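Local atomic coordinates of TarM (Staphylococcus aureus subsp. aureus 21178, PDB entry 4X7R), a protein that belongs to the group 1 glycosyl transferases of the GT-B clan and in this structure holds uridine-5'-diphosphate and a sulfated glycan. Residues M66-K74 against N203-L214; G227-F235 against S265-I276. The protein carries 1 engineered substitution. One frame throughout, in Å; residues are numbered along the deposited sequence.

Contact 1: M66-K74 against N203-L214; sequences MYNVFEYFK and NLALCVYYLEKL. With IDS (2-O-sulfo-alpha-L-idopyranuronic acid), chain C; SUS (2-deoxy-3,6-di-O-sulfo-2-(sulfoamino)-alpha-D-glucopyranose), chain B.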
# COMPACT_ATOMS: atom_id res chain seq x y z
N MET A 66 -8.48 6.20 10.79
CA MET A 66 -8.76 5.13 9.86
C MET A 66 -10.10 4.55 10.22
O MET A 66 -10.28 4.04 11.33
CB MET A 66 -7.69 4.05 9.76
CG MET A 66 -7.97 3.08 8.61
SD MET A 66 -7.25 1.42 8.77
CE MET A 66 -8.07 0.88 10.37
N TYR A 67 -11.06 4.65 9.31
CA TYR A 67 -12.36 4.00 9.43
C TYR A 67 -12.24 2.66 8.67
O TYR A 67 -11.80 2.66 7.53
CB TYR A 67 -13.46 4.84 8.79
CG TYR A 67 -13.69 6.14 9.50
CD1 TYR A 67 -14.39 6.19 10.71
CD2 TYR A 67 -13.25 7.35 8.95
CE1 TYR A 67 -14.64 7.41 11.36
CE2 TYR A 67 -13.49 8.57 9.58
CZ TYR A 67 -14.17 8.59 10.79
OH TYR A 67 -14.42 9.78 11.41
N ASN A 68 -12.55 1.54 9.31
CA ASN A 68 -12.48 0.23 8.69
C ASN A 68 -13.85 -0.47 8.82
O ASN A 68 -14.49 -0.38 9.86
CB ASN A 68 -11.33 -0.59 9.28
CG ASN A 68 -11.27 -2.01 8.75
OD1 ASN A 68 -11.87 -2.95 9.31
ND2 ASN A 68 -10.59 -2.18 7.63
N VAL A 69 -14.32 -1.12 7.75
CA VAL A 69 -15.63 -1.81 7.68
C VAL A 69 -15.82 -2.86 8.80
O VAL A 69 -16.86 -2.86 9.43
CB VAL A 69 -15.94 -2.38 6.25
CG1 VAL A 69 -14.91 -3.42 5.81
CG2 VAL A 69 -17.36 -2.95 6.17
N PHE A 70 -14.82 -3.75 9.03
CA PHE A 70 -14.91 -4.76 10.09
C PHE A 70 -14.84 -4.13 11.46
O PHE A 70 -15.64 -4.50 12.32
CB PHE A 70 -13.89 -5.90 9.91
CG PHE A 70 -14.12 -6.60 8.60
CD1 PHE A 70 -15.27 -7.36 8.39
CD2 PHE A 70 -13.27 -6.38 7.52
CE1 PHE A 70 -15.53 -7.94 7.15
CE2 PHE A 70 -13.52 -6.98 6.27
CZ PHE A 70 -14.64 -7.76 6.10
N GLU A 71 -13.97 -3.11 11.63
CA GLU A 71 -13.83 -2.37 12.91
C GLU A 71 -15.11 -1.68 13.33
O GLU A 71 -15.42 -1.66 14.51
CB GLU A 71 -12.67 -1.35 12.85
CG GLU A 71 -11.31 -2.01 12.78
CD GLU A 71 -10.84 -2.74 14.02
OE1 GLU A 71 -11.12 -2.25 15.14
OE2 GLU A 71 -10.17 -3.78 13.88
N TYR A 72 -15.85 -1.11 12.37
CA TYR A 72 -17.12 -0.43 12.61
C TYR A 72 -18.15 -1.40 13.23
O TYR A 72 -18.78 -1.06 14.23
CB TYR A 72 -17.64 0.15 11.28
CG TYR A 72 -19.06 0.66 11.31
CD1 TYR A 72 -19.37 1.88 11.90
CD2 TYR A 72 -20.09 -0.06 10.72
CE1 TYR A 72 -20.69 2.35 11.94
CE2 TYR A 72 -21.40 0.40 10.73
CZ TYR A 72 -21.70 1.61 11.34
OH TYR A 72 -22.99 2.08 11.35
N PHE A 73 -18.33 -2.60 12.62
CA PHE A 73 -19.30 -3.56 13.16
C PHE A 73 -18.78 -4.24 14.42
O PHE A 73 -19.58 -4.61 15.28
CB PHE A 73 -19.69 -4.60 12.10
CG PHE A 73 -20.41 -4.00 10.91
CD1 PHE A 73 -21.70 -3.50 11.05
CD2 PHE A 73 -19.79 -3.90 9.68
CE1 PHE A 73 -22.38 -2.96 9.95
CE2 PHE A 73 -20.45 -3.34 8.59
CZ PHE A 73 -21.74 -2.88 8.73
N LYS A 74 -17.44 -4.40 14.53
CA LYS A 74 -16.80 -5.00 15.71
C LYS A 74 -17.04 -4.10 16.93
O LYS A 74 -17.36 -4.60 17.99
CB LYS A 74 -15.30 -5.20 15.45
CG LYS A 74 -14.51 -5.84 16.58
CD LYS A 74 -13.10 -6.11 16.08
CE LYS A 74 -12.21 -6.70 17.13
NZ LYS A 74 -11.07 -7.41 16.51
N ASN A 203 -19.33 -9.00 -0.41
CA ASN A 203 -18.50 -7.99 0.26
C ASN A 203 -18.69 -6.56 -0.29
O ASN A 203 -18.71 -5.60 0.48
CB ASN A 203 -17.02 -8.38 0.21
CG ASN A 203 -16.18 -7.56 1.11
OD1 ASN A 203 -16.38 -7.51 2.33
ND2 ASN A 203 -15.27 -6.81 0.54
N LEU A 204 -18.86 -6.42 -1.61
CA LEU A 204 -19.07 -5.11 -2.23
C LEU A 204 -20.36 -4.50 -1.69
O LEU A 204 -20.33 -3.36 -1.28
CB LEU A 204 -19.08 -5.25 -3.77
CG LEU A 204 -19.58 -4.07 -4.62
CD1 LEU A 204 -18.62 -2.86 -4.50
CD2 LEU A 204 -19.72 -4.51 -6.08
N ALA A 205 -21.46 -5.29 -1.62
CA ALA A 205 -22.74 -4.85 -1.04
C ALA A 205 -22.55 -4.40 0.42
O ALA A 205 -23.12 -3.37 0.80
CB ALA A 205 -23.78 -5.98 -1.09
N LEU A 206 -21.79 -5.16 1.22
CA LEU A 206 -21.52 -4.81 2.63
C LEU A 206 -20.78 -3.46 2.67
O LEU A 206 -21.20 -2.54 3.39
CB LEU A 206 -20.66 -5.92 3.30
CG LEU A 206 -20.13 -5.61 4.72
CD1 LEU A 206 -21.22 -5.70 5.74
CD2 LEU A 206 -18.97 -6.52 5.11
N CYS A 207 -19.69 -3.33 1.86
CA CYS A 207 -18.89 -2.09 1.79
C CYS A 207 -19.64 -0.90 1.29
O CYS A 207 -19.46 0.19 1.82
CB CYS A 207 -17.61 -2.33 1.01
SG CYS A 207 -16.49 -3.49 1.83
N VAL A 208 -20.57 -1.10 0.34
CA VAL A 208 -21.42 -0.02 -0.16
C VAL A 208 -22.35 0.46 0.97
O VAL A 208 -22.48 1.67 1.19
CB VAL A 208 -22.19 -0.43 -1.44
CG1 VAL A 208 -23.36 0.51 -1.72
CG2 VAL A 208 -21.23 -0.50 -2.63
N TYR A 209 -22.97 -0.49 1.71
CA TYR A 209 -23.85 -0.16 2.84
C TYR A 209 -23.07 0.64 3.87
O TYR A 209 -23.54 1.68 4.32
CB TYR A 209 -24.42 -1.44 3.47
CG TYR A 209 -25.10 -1.23 4.80
CD1 TYR A 209 -26.41 -0.75 4.87
CD2 TYR A 209 -24.47 -1.57 6.00
CE1 TYR A 209 -27.06 -0.60 6.10
CE2 TYR A 209 -25.10 -1.39 7.23
CZ TYR A 209 -26.40 -0.91 7.28
OH TYR A 209 -26.99 -0.71 8.51
N TYR A 210 -21.87 0.15 4.22
CA TYR A 210 -20.98 0.75 5.21
C TYR A 210 -20.69 2.23 4.91
O TYR A 210 -20.85 3.08 5.80
CB TYR A 210 -19.69 -0.08 5.34
CG TYR A 210 -18.58 0.63 6.08
CD1 TYR A 210 -18.74 1.01 7.41
CD2 TYR A 210 -17.35 0.88 5.47
CE1 TYR A 210 -17.73 1.66 8.11
CE2 TYR A 210 -16.32 1.51 6.17
CZ TYR A 210 -16.52 1.89 7.48
OH TYR A 210 -15.51 2.48 8.20
N LEU A 211 -20.31 2.54 3.64
CA LEU A 211 -20.05 3.91 3.19
C LEU A 211 -21.28 4.80 3.29
O LEU A 211 -21.14 5.98 3.55
CB LEU A 211 -19.52 3.93 1.75
CG LEU A 211 -18.13 3.33 1.54
CD1 LEU A 211 -17.81 3.23 0.05
CD2 LEU A 211 -17.05 4.15 2.29
N GLU A 212 -22.48 4.24 3.05
CA GLU A 212 -23.73 4.99 3.14
C GLU A 212 -24.06 5.29 4.60
O GLU A 212 -24.63 6.34 4.89
CB GLU A 212 -24.88 4.21 2.47
CG GLU A 212 -24.74 4.14 0.96
CD GLU A 212 -25.57 3.08 0.27
OE1 GLU A 212 -26.13 2.19 0.95
OE2 GLU A 212 -25.64 3.13 -0.98
N LYS A 213 -23.65 4.40 5.52
CA LYS A 213 -23.79 4.55 6.98
C LYS A 213 -22.73 5.53 7.54
O LYS A 213 -23.04 6.43 8.31
CB LYS A 213 -23.67 3.15 7.66
CG LYS A 213 -24.83 2.77 8.57
CD LYS A 213 -26.19 2.78 7.89
CE LYS A 213 -27.31 2.82 8.92
NZ LYS A 213 -27.42 4.13 9.63
N LEU A 214 -21.48 5.39 7.09
CA LEU A 214 -20.38 6.25 7.51
C LEU A 214 -20.47 7.68 7.01
O LEU A 214 -20.20 8.59 7.78
CB LEU A 214 -19.05 5.63 7.05
CG LEU A 214 -17.76 6.31 7.54
CD1 LEU A 214 -17.54 6.03 9.05
CD2 LEU A 214 -16.57 5.88 6.71
C1 IDS C . -13.19 -9.25 -5.60
C2 IDS C . -13.31 -9.10 -4.07
C3 IDS C . -12.14 -9.83 -3.31
C4 IDS C . -10.76 -9.58 -3.94
C5 IDS C . -10.81 -9.82 -5.48
C6 IDS C . -9.46 -9.52 -6.15
O2 IDS C . -13.38 -7.69 -3.72
O3 IDS C . -12.35 -11.25 -3.24
O4 IDS C . -10.38 -8.23 -3.71
O5 IDS C . -11.83 -8.95 -6.04
O6A IDS C . -9.44 -8.57 -6.97
O6B IDS C . -8.49 -10.24 -5.82
S IDS C . -14.71 -6.95 -3.55
O1S IDS C . -15.72 -7.23 -4.67
O2S IDS C . -15.32 -7.36 -2.21
O3S IDS C . -14.45 -5.44 -3.56
N2 SUS B . -11.03 -6.03 -2.11
C1 SUS B . -9.70 -8.07 -2.44
S1 SUS B . -11.58 -5.88 -0.44
C2 SUS B . -9.66 -6.59 -2.13
S2 SUS B . -4.22 -8.75 -1.69
C3 SUS B . -8.77 -5.85 -3.14
O3 SUS B . -8.64 -4.46 -2.79
S3 SUS B . -9.24 -3.41 -3.72
C4 SUS B . -7.38 -6.49 -3.28
O4 SUS B . -6.78 -5.86 -4.40
C5 SUS B . -7.51 -8.04 -3.50
O5 SUS B . -8.35 -8.61 -2.46
C6 SUS B . -6.19 -8.80 -3.37
O6 SUS B . -5.68 -8.53 -2.07
O1S SUS B . -10.74 -4.82 0.27
O2S SUS B . -13.05 -5.50 -0.50
O3S SUS B . -11.41 -7.21 0.30
O4S SUS B . -4.00 -8.13 -0.31
O5S SUS B . -3.95 -10.26 -1.67
O6S SUS B . -3.31 -8.07 -2.72
O7S SUS B . -8.62 -3.62 -5.09
O8S SUS B . -8.92 -1.99 -3.24
O9S SUS B . -10.75 -3.59 -3.82

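Contact 2: G227-F235 against S265-I276; sequences GPGSFPKMF and SEKYIIENANKI. With SUS (2-deoxy-3,6-di-O-sulfo-2-(sulfoamino)-alpha-D-glucopyranose), chain B.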
# COMPACT_ATOMS: atom_id res chain seq x y z
N GLY A 227 -7.47 3.66 -3.95
CA GLY A 227 -7.25 2.28 -4.36
C GLY A 227 -8.09 1.99 -5.59
O GLY A 227 -9.31 2.11 -5.52
N PRO A 228 -7.49 1.70 -6.75
CA PRO A 228 -8.31 1.50 -7.98
C PRO A 228 -9.33 0.37 -7.91
O PRO A 228 -10.45 0.52 -8.42
CB PRO A 228 -7.26 1.29 -9.08
CG PRO A 228 -6.01 0.83 -8.37
CD PRO A 228 -6.04 1.55 -7.04
N GLY A 229 -8.95 -0.75 -7.29
CA GLY A 229 -9.86 -1.88 -7.15
C GLY A 229 -11.02 -1.57 -6.22
O GLY A 229 -12.05 -2.25 -6.27
N SER A 230 -10.88 -0.50 -5.39
CA SER A 230 -11.93 -0.05 -4.47
C SER A 230 -12.96 0.87 -5.11
O SER A 230 -13.96 1.17 -4.47
CB SER A 230 -11.33 0.64 -3.25
OG SER A 230 -10.98 -0.38 -2.33
N PHE A 231 -12.72 1.33 -6.36
CA PHE A 231 -13.63 2.26 -7.04
C PHE A 231 -15.10 1.83 -7.04
O PHE A 231 -15.92 2.70 -6.72
CB PHE A 231 -13.14 2.65 -8.44
CG PHE A 231 -13.97 3.70 -9.14
CD1 PHE A 231 -13.74 5.05 -8.92
CD2 PHE A 231 -14.94 3.34 -10.06
CE1 PHE A 231 -14.48 6.02 -9.60
CE2 PHE A 231 -15.68 4.30 -10.74
CZ PHE A 231 -15.46 5.63 -10.50
N PRO A 232 -15.46 0.55 -7.34
CA PRO A 232 -16.90 0.15 -7.27
C PRO A 232 -17.58 0.38 -5.92
O PRO A 232 -18.76 0.67 -5.92
CB PRO A 232 -16.88 -1.34 -7.64
CG PRO A 232 -15.60 -1.52 -8.46
CD PRO A 232 -14.62 -0.60 -7.76
N LYS A 233 -16.85 0.29 -4.80
CA LYS A 233 -17.45 0.56 -3.47
C LYS A 233 -17.98 1.97 -3.38
O LYS A 233 -19.12 2.15 -2.95
CB LYS A 233 -16.48 0.27 -2.32
CG LYS A 233 -16.04 -1.18 -2.31
CD LYS A 233 -14.87 -1.39 -1.40
CE LYS A 233 -14.59 -2.85 -1.25
NZ LYS A 233 -13.53 -3.30 -2.18
N MET A 234 -17.17 2.96 -3.86
CA MET A 234 -17.58 4.37 -3.87
C MET A 234 -18.62 4.58 -4.96
O MET A 234 -19.65 5.22 -4.71
CB MET A 234 -16.36 5.30 -4.11
CG MET A 234 -16.74 6.81 -4.19
SD MET A 234 -15.39 7.87 -4.74
CE MET A 234 -15.22 7.38 -6.47
N PHE A 235 -18.33 4.12 -6.18
CA PHE A 235 -19.20 4.30 -7.34
C PHE A 235 -20.66 3.82 -7.11
O PHE A 235 -21.58 4.54 -7.46
CB PHE A 235 -18.58 3.66 -8.60
CG PHE A 235 -19.25 4.08 -9.89
CD1 PHE A 235 -19.23 5.41 -10.30
CD2 PHE A 235 -19.89 3.15 -10.70
CE1 PHE A 235 -19.86 5.81 -11.49
CE2 PHE A 235 -20.49 3.54 -11.91
CZ PHE A 235 -20.47 4.87 -12.29
N SER A 265 -8.79 -2.04 -13.80
CA SER A 265 -9.34 -1.16 -12.75
C SER A 265 -9.35 0.29 -13.18
O SER A 265 -10.40 0.92 -13.17
CB SER A 265 -8.56 -1.30 -11.45
OG SER A 265 -8.54 -2.64 -10.99
N GLU A 266 -8.18 0.80 -13.63
CA GLU A 266 -8.01 2.19 -14.10
C GLU A 266 -8.89 2.49 -15.30
O GLU A 266 -9.44 3.58 -15.36
CB GLU A 266 -6.53 2.52 -14.38
CG GLU A 266 -5.70 2.67 -13.11
CD GLU A 266 -5.32 1.41 -12.36
OE1 GLU A 266 -5.60 0.30 -12.86
OE2 GLU A 266 -4.70 1.52 -11.27
N LYS A 267 -9.12 1.51 -16.18
CA LYS A 267 -9.97 1.69 -17.38
C LYS A 267 -11.42 1.97 -16.99
O LYS A 267 -12.08 2.83 -17.58
CB LYS A 267 -9.87 0.48 -18.31
CG LYS A 267 -10.70 0.58 -19.60
CD LYS A 267 -10.33 -0.52 -20.58
CE LYS A 267 -11.39 -0.71 -21.63
NZ LYS A 267 -12.50 -1.59 -21.17
N TYR A 268 -11.90 1.23 -15.97
CA TYR A 268 -13.24 1.39 -15.42
C TYR A 268 -13.43 2.77 -14.75
O TYR A 268 -14.47 3.40 -14.90
CB TYR A 268 -13.56 0.23 -14.46
CG TYR A 268 -14.99 0.23 -13.98
CD1 TYR A 268 -16.04 -0.13 -14.83
CD2 TYR A 268 -15.30 0.59 -12.67
CE1 TYR A 268 -17.36 -0.12 -14.39
CE2 TYR A 268 -16.62 0.58 -12.22
CZ TYR A 268 -17.64 0.23 -13.07
OH TYR A 268 -18.93 0.25 -12.62
N ILE A 269 -12.42 3.25 -14.02
CA ILE A 269 -12.44 4.57 -13.40
C ILE A 269 -12.56 5.66 -14.49
O ILE A 269 -13.50 6.46 -14.46
CB ILE A 269 -11.22 4.78 -12.46
CG1 ILE A 269 -11.20 3.70 -11.32
CG2 ILE A 269 -11.21 6.20 -11.85
CD1 ILE A 269 -9.92 3.64 -10.54
N ILE A 270 -11.62 5.65 -15.45
CA ILE A 270 -11.56 6.61 -16.57
C ILE A 270 -12.86 6.65 -17.37
O ILE A 270 -13.39 7.73 -17.61
CB ILE A 270 -10.35 6.32 -17.49
CG1 ILE A 270 -9.02 6.51 -16.74
CG2 ILE A 270 -10.42 7.18 -18.76
CD1 ILE A 270 -7.76 5.88 -17.55
N GLU A 271 -13.37 5.48 -17.77
CA GLU A 271 -14.61 5.38 -18.54
C GLU A 271 -15.84 5.93 -17.83
O GLU A 271 -16.76 6.40 -18.50
CB GLU A 271 -14.82 3.96 -19.04
CG GLU A 271 -13.91 3.65 -20.22
CD GLU A 271 -13.92 2.22 -20.73
OE1 GLU A 271 -14.29 1.31 -19.96
OE2 GLU A 271 -13.53 2.02 -21.90
N ASN A 272 -15.80 5.93 -16.50
CA ASN A 272 -16.88 6.44 -15.65
C ASN A 272 -16.66 7.86 -15.07
O ASN A 272 -17.45 8.30 -14.24
CB ASN A 272 -17.17 5.42 -14.54
CG ASN A 272 -17.92 4.25 -15.11
OD1 ASN A 272 -19.01 4.40 -15.66
ND2 ASN A 272 -17.28 3.12 -15.18
N ALA A 273 -15.60 8.57 -15.55
CA ALA A 273 -15.23 9.92 -15.06
C ALA A 273 -16.36 10.93 -15.15
O ALA A 273 -16.55 11.72 -14.23
CB ALA A 273 -14.00 10.43 -15.81
N ASN A 274 -17.12 10.88 -16.26
CA ASN A 274 -18.23 11.80 -16.49
C ASN A 274 -19.42 11.58 -15.57
O ASN A 274 -20.28 12.45 -15.49
CB ASN A 274 -18.64 11.80 -17.96
CG ASN A 274 -17.66 12.49 -18.87
OD1 ASN A 274 -16.61 12.98 -18.45
ND2 ASN A 274 -17.99 12.55 -20.14
N LYS A 275 -19.47 10.44 -14.88
CA LYS A 275 -20.57 10.10 -13.97
C LYS A 275 -20.27 10.47 -12.51
O LYS A 275 -21.13 10.29 -11.67
CB LYS A 275 -20.93 8.60 -14.10
CG LYS A 275 -21.44 8.23 -15.49
CD LYS A 275 -21.97 6.81 -15.54
CE LYS A 275 -22.36 6.39 -16.94
NZ LYS A 275 -21.16 6.14 -17.80
N ILE A 276 -19.05 10.99 -12.20
CA ILE A 276 -18.64 11.39 -10.85
C ILE A 276 -18.13 12.84 -10.87
O ILE A 276 -18.21 13.49 -11.93
CB ILE A 276 -17.65 10.38 -10.17
CG1 ILE A 276 -16.33 10.21 -10.96
CG2 ILE A 276 -18.34 9.01 -9.89
CD1 ILE A 276 -15.20 9.54 -10.22
N2 SUS B . -11.03 -6.03 -2.11
C1 SUS B . -9.70 -8.07 -2.44
S1 SUS B . -11.58 -5.88 -0.44
C2 SUS B . -9.66 -6.59 -2.13
S2 SUS B . -4.22 -8.75 -1.69
C3 SUS B . -8.77 -5.85 -3.14
O3 SUS B . -8.64 -4.46 -2.79
S3 SUS B . -9.24 -3.41 -3.72
C4 SUS B . -7.38 -6.49 -3.28
O4 SUS B . -6.78 -5.86 -4.40
C5 SUS B . -7.51 -8.04 -3.50
O5 SUS B . -8.35 -8.61 -2.46
C6 SUS B . -6.19 -8.80 -3.37
O6 SUS B . -5.68 -8.53 -2.07
O1S SUS B . -10.74 -4.82 0.27
O2S SUS B . -13.05 -5.50 -0.50
O3S SUS B . -11.41 -7.21 0.30
O4S SUS B . -4.00 -8.13 -0.31
O5S SUS B . -3.95 -10.26 -1.67
O6S SUS B . -3.31 -8.07 -2.72
O7S SUS B . -8.62 -3.62 -5.09
O8S SUS B . -8.92 -1.99 -3.24
O9S SUS B . -10.75 -3.59 -3.82
O HOH W 1 -12.00 0.26 -10.62

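Contact 1: M66-K74 against N203-L214
Asn68 OD1 receives two backbone N-H groups at the start of helix 69-74, while the backbone of the same residue lies against the hydroxyl end of Tyr210. Glu71 N donates to Asn68 OD1 at 3.1 Å (N-H...O 160°), in the carbonyl plane on a lone pair; the capping bond from Phe70 N is weak. Asn68 ND2 reaches Asp42 O and Thr40 OG1, so both ends of the amide are engaged. The first turn of the capped helix lies over the Tyr210 ring. Tyr210 has CG opposite its backbone N (chi1 166°), which carries the ring out under Val69. Val69 CA sits 3.7 Å from the Tyr210 ring centroid, a CH-pi contact over the middle of one face, close to the normal. At the edge of that ring, Tyr210 OH comes within 3.2 Å of Tyr67 CB. The Tyr72 ring meets Tyr210 obliquely, with centroids 5.4 Å apart. Leu214 CD1 lies over one face of the Tyr67 ring, 4.0 Å from its centroid, and Tyr67 OH is hydrogen-bonded to Lys3 NZ. Further along, Phe73 CE2 touches Leu206 CD1 (3.8 Å), and the Phe73 and Tyr209 rings meet at their edges. Helix segments 69-74 and 203-214 cross at 66°. Helix 203-214 thus packs beside edge strand 66-68 and leads on to strand 221-225 of the same parallel sheet, as in the Rossmann-like N-terminal half of a GT-B fold.

Contact 2: G227-F235 against S265-I276
Phe231 and Tyr268 turn their side chains across one another at about a right angle, between two neighbouring helices of the Rossmann-like parallel-sheet domain. Helix 231-235 follows strand 221-225 and helix 265-271 follows strand 243-247; their short axes run within 26° of each other, 11.2 Å apart at the closest. The Phe231 ring is held on several sides. Ile269 CG1 lies over one face, 3.9 Å from the ring centroid, while Ile276 CD1 approaches the ring in its plane, 3.6 Å from Phe231 CE1. Tyr268 CE2 also comes in at the Phe231 edge. With CG anti to the backbone N (chi1 -175°), the Phe231 ring extends from its helix toward helix 265-271. One turn later, Phe235 points the same way and receives Ile276 CG2 and Lys275 CB at its ring edge, the former 3.7 Å from Phe235 CD1. The Phe235 and Asn272 side chains cross at about a right angle, with ring and amide planes 41° apart. The Asn272 amide is itself held by a hydrogen bond from Asn272 ND2 to Tyr268 O (2.8 Å), with the donor tilted out of the carbonyl plane, and ND2 lies over one face of the Tyr268 ring, toward the rim. At the other end of the contact, Pro228 lies alongside the bent Glu266 chain, pointing the same way, with Pro228 CG 3.3 Å from Glu266 OE2. No direct hydrogen bond spans the two segments; a water bridges the backbones instead, donating to Pro228 O at 2.7 Å and to Ser265 O at 3.1 Å.

How the contacts relate
Contacts 1 and 2 follow one another along the chain and have centres about 18 Å apart, yet helices 203-214 and 231-235 touch. Leu211 CD1 and Val208 CG2 of contact 1 each lie 3.4 Å from Lys233 O of contact 2, and Cys207 SG packs 3.7 Å from Lys233 CE. Lys233 then extends past Cys207 to the glycan. Lys233 NZ donates to SUS O2S at 2.8 Å and forms a salt bridge with IDS O3S, while Asn203 ND2 of contact 1 donates to IDS O2S at 2.8 Å. Residues of both contacts thus belong to the one pocket that holds the sulfated glycan in this structure. Contact 2 also approaches (2S)-2,3-dihydroxypropyl 2-acetamido-2-deoxy-alpha-D-glucopyranoside, about 5 Å from the Pro228 side chain.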